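Side-chain contacts in mycosin-1 (Mycobacterium smegmatis, PDB 4KB5), which cleaves EspB as a membrane-anchored, subtilisin-like serine protease and may play a dual role in regulating ESX-1 secretion and virulence: residues V167-N171 and L172-V176; T194-G197 and A198-Y202; S319-A322 and A323-Q327. All coordinates share one frame; numbering follows the deposited sequence.

In the fold
All three contacts are local, made between side chains a turn or so apart within the subtilase fold. Contact 1 is only partly buried and lies where helix 154-171 ends and strand 176-179 begins; its chemistry is mostly backbone bonding with one water. Contacts 2 and 3 are buried and run along helices, 194-206 and 311-328, where branched aliphatic chains meet beside ordinary helical bonds. Contact 1 touches both others: Asn171 OD1 lies 2.6 Å from Tyr202 OH of contact 2, a probable hydrogen bond, while Val176 packs on Ser319, Ala322 and Ala323 of contact 3. Contacts 2 and 3 stay about 13 Å apart at their nearest atoms.

Contact 1: V167-N171 and L172-V176; sequences VHAAN and LGAQV
Leu172 lies back over the last turn of helix 154-171, beside His168, as the chain leaves the helix through a Schellman motif. Its CB sits 3.5 Å from His168 O and just as far from Ala169 O. CG is anti to the carbonyl carbon (chi1 -74°), which swings the branch back toward His168: CG comes to 3.3 Å from His168 O and stands over one face of the imidazole near its rim, 4.3 Å above the plane. CD1 then reaches the ring itself. Beyond the two segments, Leu172 touches Leu129 of strand 127-132.

The same carbonyl of His168 takes the N-H of Leu172, four residues on. The motif proper follows: Gly173 N hydrogen-bonds to Ala170 O from above the carbonyl plane, and Ala174 N bonds to Ala169 O at 3.2 Å. At the positive phi of Gly173 (98°) a CB would jam against the preceding carbonyl O, which calls for glycine. Ala174 turns its CB inward, 3.4 Å from Ala169 O, and both alanines touch Ala67 of strand 65-70. One water donates hydrogen bonds to Ala170 O at 2.7 Å and to Ala174 O at 2.9 Å, tying the helix end to the exit chain.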
loop_
_atom_site.group_PDB
_atom_site.type_symbol
_atom_site.label_atom_id
_atom_site.label_comp_id
_atom_site.label_asym_id
_atom_site.label_seq_id
_atom_site.Cartn_x
_atom_site.Cartn_y
_atom_site.Cartn_z
ATOM N N VAL A 167 0.847 -8.976 -11.591
ATOM C CA VAL A 167 0.866 -10.331 -12.174
ATOM C C VAL A 167 2.150 -11.049 -11.763
ATOM O O VAL A 167 2.128 -12.211 -11.331
ATOM C CB VAL A 167 0.747 -10.299 -13.724
ATOM C CG1 VAL A 167 1.074 -11.668 -14.328
ATOM C CG2 VAL A 167 -0.641 -9.828 -14.147
ATOM N N HIS A 168 3.264 -10.336 -11.886
ATOM C CA HIS A 168 4.587 -10.880 -11.553
ATOM C C HIS A 168 4.694 -11.311 -10.105
ATOM O O HIS A 168 5.118 -12.438 -9.805
ATOM C CB HIS A 168 5.660 -9.848 -11.881
ATOM C CG HIS A 168 7.043 -10.440 -12.024
ATOM N ND1 HIS A 168 8.091 -10.035 -11.278
ATOM C CD2 HIS A 168 7.518 -11.454 -12.847
ATOM C CE1 HIS A 168 9.185 -10.741 -11.622
ATOM N NE2 HIS A 168 8.832 -11.613 -12.580
ATOM N N ALA A 169 4.274 -10.433 -9.188
ATOM C CA ALA A 169 4.316 -10.740 -7.753
ATOM C C ALA A 169 3.487 -11.972 -7.452
ATOM O O ALA A 169 3.923 -12.881 -6.720
ATOM C CB ALA A 169 3.825 -9.546 -6.942
ATOM N N ALA A 170 2.292 -12.021 -8.040
ATOM C CA ALA A 170 1.404 -13.169 -7.845
ATOM C C ALA A 170 2.041 -14.456 -8.366
ATOM O O ALA A 170 2.026 -15.489 -7.689
ATOM C CB ALA A 170 0.045 -12.924 -8.508
ATOM N N ASN A 171 2.620 -14.393 -9.556
ATOM C CA ASN A 171 3.296 -15.565 -10.131
ATOM C C ASN A 171 4.540 -15.950 -9.358
ATOM O O ASN A 171 4.899 -17.130 -9.309
ATOM C CB ASN A 171 3.596 -15.370 -11.617
ATOM C CG ASN A 171 2.333 -15.390 -12.468
ATOM O OD1 ASN A 171 1.315 -15.964 -12.071
ATOM N ND2 ASN A 171 2.393 -14.767 -13.644
ATOM N N LEU A 172 5.173 -14.974 -8.710
ATOM C CA LEU A 172 6.286 -15.297 -7.816
ATOM C C LEU A 172 5.860 -16.024 -6.546
ATOM O O LEU A 172 6.703 -16.523 -5.814
ATOM C CB LEU A 172 7.107 -14.053 -7.469
ATOM C CG LEU A 172 8.000 -13.539 -8.606
ATOM C CD1 LEU A 172 8.715 -12.259 -8.188
ATOM C CD2 LEU A 172 8.994 -14.608 -9.057
ATOM N N GLY A 173 4.557 -16.058 -6.265
ATOM C CA GLY A 173 4.042 -16.803 -5.109
ATOM C C GLY A 173 3.786 -15.955 -3.872
ATOM O O GLY A 173 3.686 -16.473 -2.767
ATOM N N ALA A 174 3.681 -14.649 -4.049
ATOM C CA ALA A 174 3.338 -13.754 -2.956
ATOM C C ALA A 174 1.914 -14.028 -2.448
ATOM O O ALA A 174 0.982 -14.156 -3.244
ATOM C CB ALA A 174 3.470 -12.312 -3.412
ATOM N N GLN A 175 1.761 -14.120 -1.129
ATOM C CA GLN A 175 0.443 -14.282 -0.510
ATOM C C GLN A 175 -0.170 -12.958 -0.051
ATOM O O GLN A 175 -1.385 -12.858 0.164
ATOM C CB GLN A 175 0.555 -15.251 0.651
ATOM C CG GLN A 175 0.853 -16.663 0.191
ATOM C CD GLN A 175 1.787 -17.380 1.126
ATOM O OE1 GLN A 175 2.863 -16.882 1.449
ATOM N NE2 GLN A 175 1.383 -18.563 1.568
ATOM N N VAL A 176 0.690 -11.957 0.122
ATOM C CA VAL A 176 0.298 -10.595 0.475
ATOM C C VAL A 176 1.106 -9.684 -0.430
ATOM O O VAL A 176 2.307 -9.902 -0.647
ATOM C CB VAL A 176 0.624 -10.259 1.956
ATOM C CG1 VAL A 176 0.175 -8.838 2.304
ATOM C CG2 VAL A 176 -0.014 -11.275 2.903
HETATM O O HOH W 1 0.613 -15.982 -5.416
#

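Contact 2: T194-G197 and A198-Y202; sequences TSLG and AAINY
Leu196 and Ile200, one helical turn apart, form the tight side of this stretch of helix 194-206. Leu196 sets out from the helix away from the following turn, but its end comes back: with CG anti to the backbone N (chi1 -178°), CG lies 3.9 Å and CD1 3.8 Å from Ile200 CD1. The isoleucine answers with its longer branch. CG1, placed beside its own backbone N, lies 3.4 Å from Leu196 O, and CD1 carries on to the leucine methyl, so the two chains meet at an angle, methyl against methyl. Beneath them Ile200 N bonds to Leu196 O at 2.9 Å, nearly along the C=O axis, with an N-H...O angle of 168°.

The next positions are small residues. Ala198 CB rests 3.4 Å from Thr194 O and Ala199 CB 3.4 Å from Ser195 O, each beside the carbonyl that accepts its own N-H. Gly197 adds no side chain to this buried part, while its O receives Asn201 N.

The looser side is polar and partly exposed. Thr194 OG1 turns back to Asp192, and the end of Asn201 leads away from the preceding turn, its OD1 bonded to Asn205 one turn later.

The inner face fits between other elements of the fold: Leu196 packs on Ile159 and Leu162 of helix 154-171, Ser195 touches Ala163 and Ala199 touches Val167 of the same helix, and Ile200 meets Pro248, Tyr251 and Val255 in the loop between strands 244-247 and 256-261.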
loop_
_atom_site.group_PDB
_atom_site.type_symbol
_atom_site.label_atom_id
_atom_site.label_comp_id
_atom_site.label_asym_id
_atom_site.label_seq_id
_atom_site.Cartn_x
_atom_site.Cartn_y
_atom_site.Cartn_z
ATOM N N THR A 194 -7.754 -0.964 -17.825
ATOM C CA THR A 194 -8.316 -2.307 -17.887
ATOM C C THR A 194 -7.299 -3.396 -17.552
ATOM O O THR A 194 -7.676 -4.452 -17.038
ATOM C CB THR A 194 -9.013 -2.618 -19.242
ATOM O OG1 THR A 194 -8.118 -2.341 -20.319
ATOM C CG2 THR A 194 -10.272 -1.778 -19.429
ATOM N N SER A 195 -6.019 -3.158 -17.847
ATOM C CA SER A 195 -5.010 -4.175 -17.545
ATOM C C SER A 195 -4.770 -4.262 -16.036
ATOM O O SER A 195 -4.536 -5.350 -15.514
ATOM C CB SER A 195 -3.689 -3.941 -18.303
ATOM O OG SER A 195 -3.071 -2.743 -17.869
ATOM N N LEU A 196 -4.867 -3.131 -15.343
ATOM C CA LEU A 196 -4.693 -3.108 -13.874
ATOM C C LEU A 196 -5.828 -3.839 -13.162
ATOM O O LEU A 196 -5.579 -4.699 -12.311
ATOM C CB LEU A 196 -4.554 -1.678 -13.346
ATOM C CG LEU A 196 -4.320 -1.506 -11.832
ATOM C CD1 LEU A 196 -3.147 -2.345 -11.316
ATOM C CD2 LEU A 196 -4.112 -0.037 -11.502
ATOM N N GLY A 197 -7.072 -3.523 -13.533
ATOM C CA GLY A 197 -8.236 -4.239 -12.993
ATOM C C GLY A 197 -8.121 -5.731 -13.248
ATOM O O GLY A 197 -8.400 -6.549 -12.366
ATOM N N ALA A 198 -7.689 -6.100 -14.456
ATOM C CA ALA A 198 -7.507 -7.522 -14.777
ATOM C C ALA A 198 -6.374 -8.175 -13.957
ATOM O O ALA A 198 -6.498 -9.313 -13.490
ATOM C CB ALA A 198 -7.262 -7.699 -16.278
ATOM N N ALA A 199 -5.261 -7.468 -13.793
ATOM C CA ALA A 199 -4.129 -8.008 -13.014
ATOM C C ALA A 199 -4.527 -8.241 -11.535
ATOM O O ALA A 199 -4.196 -9.274 -10.932
ATOM C CB ALA A 199 -2.930 -7.065 -13.113
ATOM N N ILE A 200 -5.255 -7.288 -10.969
ATOM C CA ILE A 200 -5.758 -7.417 -9.588
ATOM C C ILE A 200 -6.678 -8.637 -9.414
ATOM O O ILE A 200 -6.472 -9.472 -8.517
ATOM C CB ILE A 200 -6.383 -6.098 -9.119
ATOM C CG1 ILE A 200 -5.270 -5.051 -8.979
ATOM C CG2 ILE A 200 -7.133 -6.279 -7.804
ATOM C CD1 ILE A 200 -5.750 -3.623 -8.883
ATOM N N ASN A 201 -7.653 -8.770 -10.307
ATOM C CA ASN A 201 -8.547 -9.928 -10.309
ATOM C C ASN A 201 -7.771 -11.223 -10.450
ATOM O O ASN A 201 -8.038 -12.200 -9.747
ATOM C CB ASN A 201 -9.570 -9.802 -11.444
ATOM C CG ASN A 201 -10.515 -10.990 -11.506
ATOM O OD1 ASN A 201 -11.427 -11.123 -10.686
ATOM N ND2 ASN A 201 -10.280 -11.877 -12.465
ATOM N N TYR A 202 -6.793 -11.229 -11.357
ATOM C CA TYR A 202 -5.898 -12.374 -11.499
ATOM C C TYR A 202 -5.153 -12.711 -10.195
ATOM O O TYR A 202 -5.180 -13.850 -9.717
ATOM C CB TYR A 202 -4.894 -12.139 -12.652
ATOM C CG TYR A 202 -3.871 -13.245 -12.771
ATOM C CD1 TYR A 202 -4.219 -14.497 -13.296
ATOM C CD2 TYR A 202 -2.558 -13.053 -12.336
ATOM C CE1 TYR A 202 -3.280 -15.523 -13.388
ATOM C CE2 TYR A 202 -1.613 -14.066 -12.430
ATOM C CZ TYR A 202 -1.975 -15.296 -12.956
ATOM O OH TYR A 202 -1.029 -16.296 -13.033
#

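Contact 3: S319-A322 and A323-Q327; sequences SGLA and ALVKQ
Leu321 reaches forward along helix 311-328 to Val325, one turn on. Its CG is anti to the backbone N (chi1 176°), which brings CD1 to 4.1 Å from Val325 CG2; the same methyl only brushes Leu324 CB at 4.5 Å. Val325 CG2 also lies 3.3 Å from Leu321 O. That carbonyl accepts Val325 N at 2.8 Å in a nearly straight bond, 171° at the hydrogen. Leu324 leans the other way, toward the preceding turn: its CG is 3.4 Å from Gly320 O, the acceptor of its own N-H, and its CB lies against Leu321 O. Lys326 CB stands 3.3 Å from Ala322 O, after which the chain bends at chi2 and leads away to bond NZ to Pro330 O.

The next shell surrounds these groups from several directions. Leu321 is covered by Ile341 of helix 334-343 and by Pro363 and Ala366 of helix 363-368, and Leu324 packs on Leu367 of the latter helix. Ala322 and Ser319 face strand 210-214 through Val210 and Val212. Ser319 is buried, but its OG is bonded to Asn178 ND2 in strand 176-179 and weakly to Ala315 O, so the hydroxyl is tied to the sheet as well as to its own helix.

A long buried helix with the serine nucleophile at its N-terminal end is a hallmark of the subtilisin fold. Here helix 311-328 carries Ser312, assigned to the charge relay system, in its opening turn, and Ser319 lies about 9 Å from it, side chain to side chain.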
loop_
_atom_site.group_PDB
_atom_site.type_symbol
_atom_site.label_atom_id
_atom_site.label_comp_id
_atom_site.label_asym_id
_atom_site.label_seq_id
_atom_site.Cartn_x
_atom_site.Cartn_y
_atom_site.Cartn_z
ATOM N N SER A 319 -0.490 -4.632 5.669
ATOM C CA SER A 319 0.133 -5.797 5.011
ATOM C C SER A 319 0.794 -6.705 6.018
ATOM O O SER A 319 0.657 -7.929 5.943
ATOM C CB SER A 319 1.167 -5.378 3.956
ATOM O OG SER A 319 0.529 -4.739 2.876
ATOM N N GLY A 320 1.533 -6.122 6.958
ATOM C CA GLY A 320 2.093 -6.937 8.050
ATOM C C GLY A 320 1.012 -7.700 8.801
ATOM O O GLY A 320 1.167 -8.889 9.112
ATOM N N LEU A 321 -0.098 -7.029 9.105
ATOM C CA LEU A 321 -1.191 -7.711 9.829
ATOM C C LEU A 321 -1.775 -8.862 8.988
ATOM O O LEU A 321 -2.018 -9.982 9.487
ATOM C CB LEU A 321 -2.278 -6.700 10.242
ATOM C CG LEU A 321 -3.541 -7.294 10.923
ATOM C CD1 LEU A 321 -3.207 -8.142 12.154
ATOM C CD2 LEU A 321 -4.542 -6.207 11.286
ATOM N N ALA A 322 -1.975 -8.604 7.698
ATOM C CA ALA A 322 -2.500 -9.656 6.816
ATOM C C ALA A 322 -1.623 -10.915 6.849
ATOM O O ALA A 322 -2.141 -12.047 6.832
ATOM C CB ALA A 322 -2.688 -9.132 5.389
ATOM N N ALA A 323 -0.302 -10.719 6.921
ATOM C CA ALA A 323 0.636 -11.841 7.044
ATOM C C ALA A 323 0.489 -12.586 8.374
ATOM O O ALA A 323 0.496 -13.821 8.410
ATOM C CB ALA A 323 2.067 -11.357 6.846
ATOM N N LEU A 324 0.354 -11.843 9.468
ATOM C CA LEU A 324 0.027 -12.468 10.763
ATOM C C LEU A 324 -1.248 -13.310 10.663
ATOM O O LEU A 324 -1.272 -14.476 11.074
ATOM C CB LEU A 324 -0.131 -11.402 11.858
ATOM C CG LEU A 324 1.104 -10.533 12.138
ATOM C CD1 LEU A 324 0.891 -9.657 13.361
ATOM C CD2 LEU A 324 2.335 -11.402 12.331
ATOM N N VAL A 325 -2.299 -12.713 10.101
ATOM C CA VAL A 325 -3.582 -13.406 9.938
ATOM C C VAL A 325 -3.409 -14.649 9.061
ATOM O O VAL A 325 -3.924 -15.720 9.390
ATOM C CB VAL A 325 -4.669 -12.468 9.363
ATOM C CG1 VAL A 325 -5.948 -13.241 9.059
ATOM C CG2 VAL A 325 -4.939 -11.322 10.330
ATOM N N LYS A 326 -2.645 -14.512 7.977
ATOM C CA LYS A 326 -2.398 -15.631 7.060
ATOM C C LYS A 326 -1.700 -16.817 7.749
ATOM O O LYS A 326 -2.051 -17.968 7.511
ATOM C CB LYS A 326 -1.616 -15.142 5.836
ATOM C CG LYS A 326 -1.290 -16.196 4.791
ATOM C CD LYS A 326 -2.541 -16.838 4.211
ATOM C CE LYS A 326 -2.172 -17.884 3.182
ATOM N NZ LYS A 326 -3.367 -18.634 2.720
ATOM N N GLN A 327 -0.718 -16.539 8.605
ATOM C CA GLN A 327 -0.091 -17.610 9.378
ATOM C C GLN A 327 -1.070 -18.236 10.374
ATOM O O GLN A 327 -1.157 -19.459 10.473
ATOM C CB GLN A 327 1.170 -17.137 10.119
ATOM C CG GLN A 327 1.822 -18.277 10.902
ATOM C CD GLN A 327 2.884 -17.841 11.902
ATOM O OE1 GLN A 327 3.509 -18.685 12.534
ATOM N NE2 GLN A 327 3.099 -16.552 12.038
#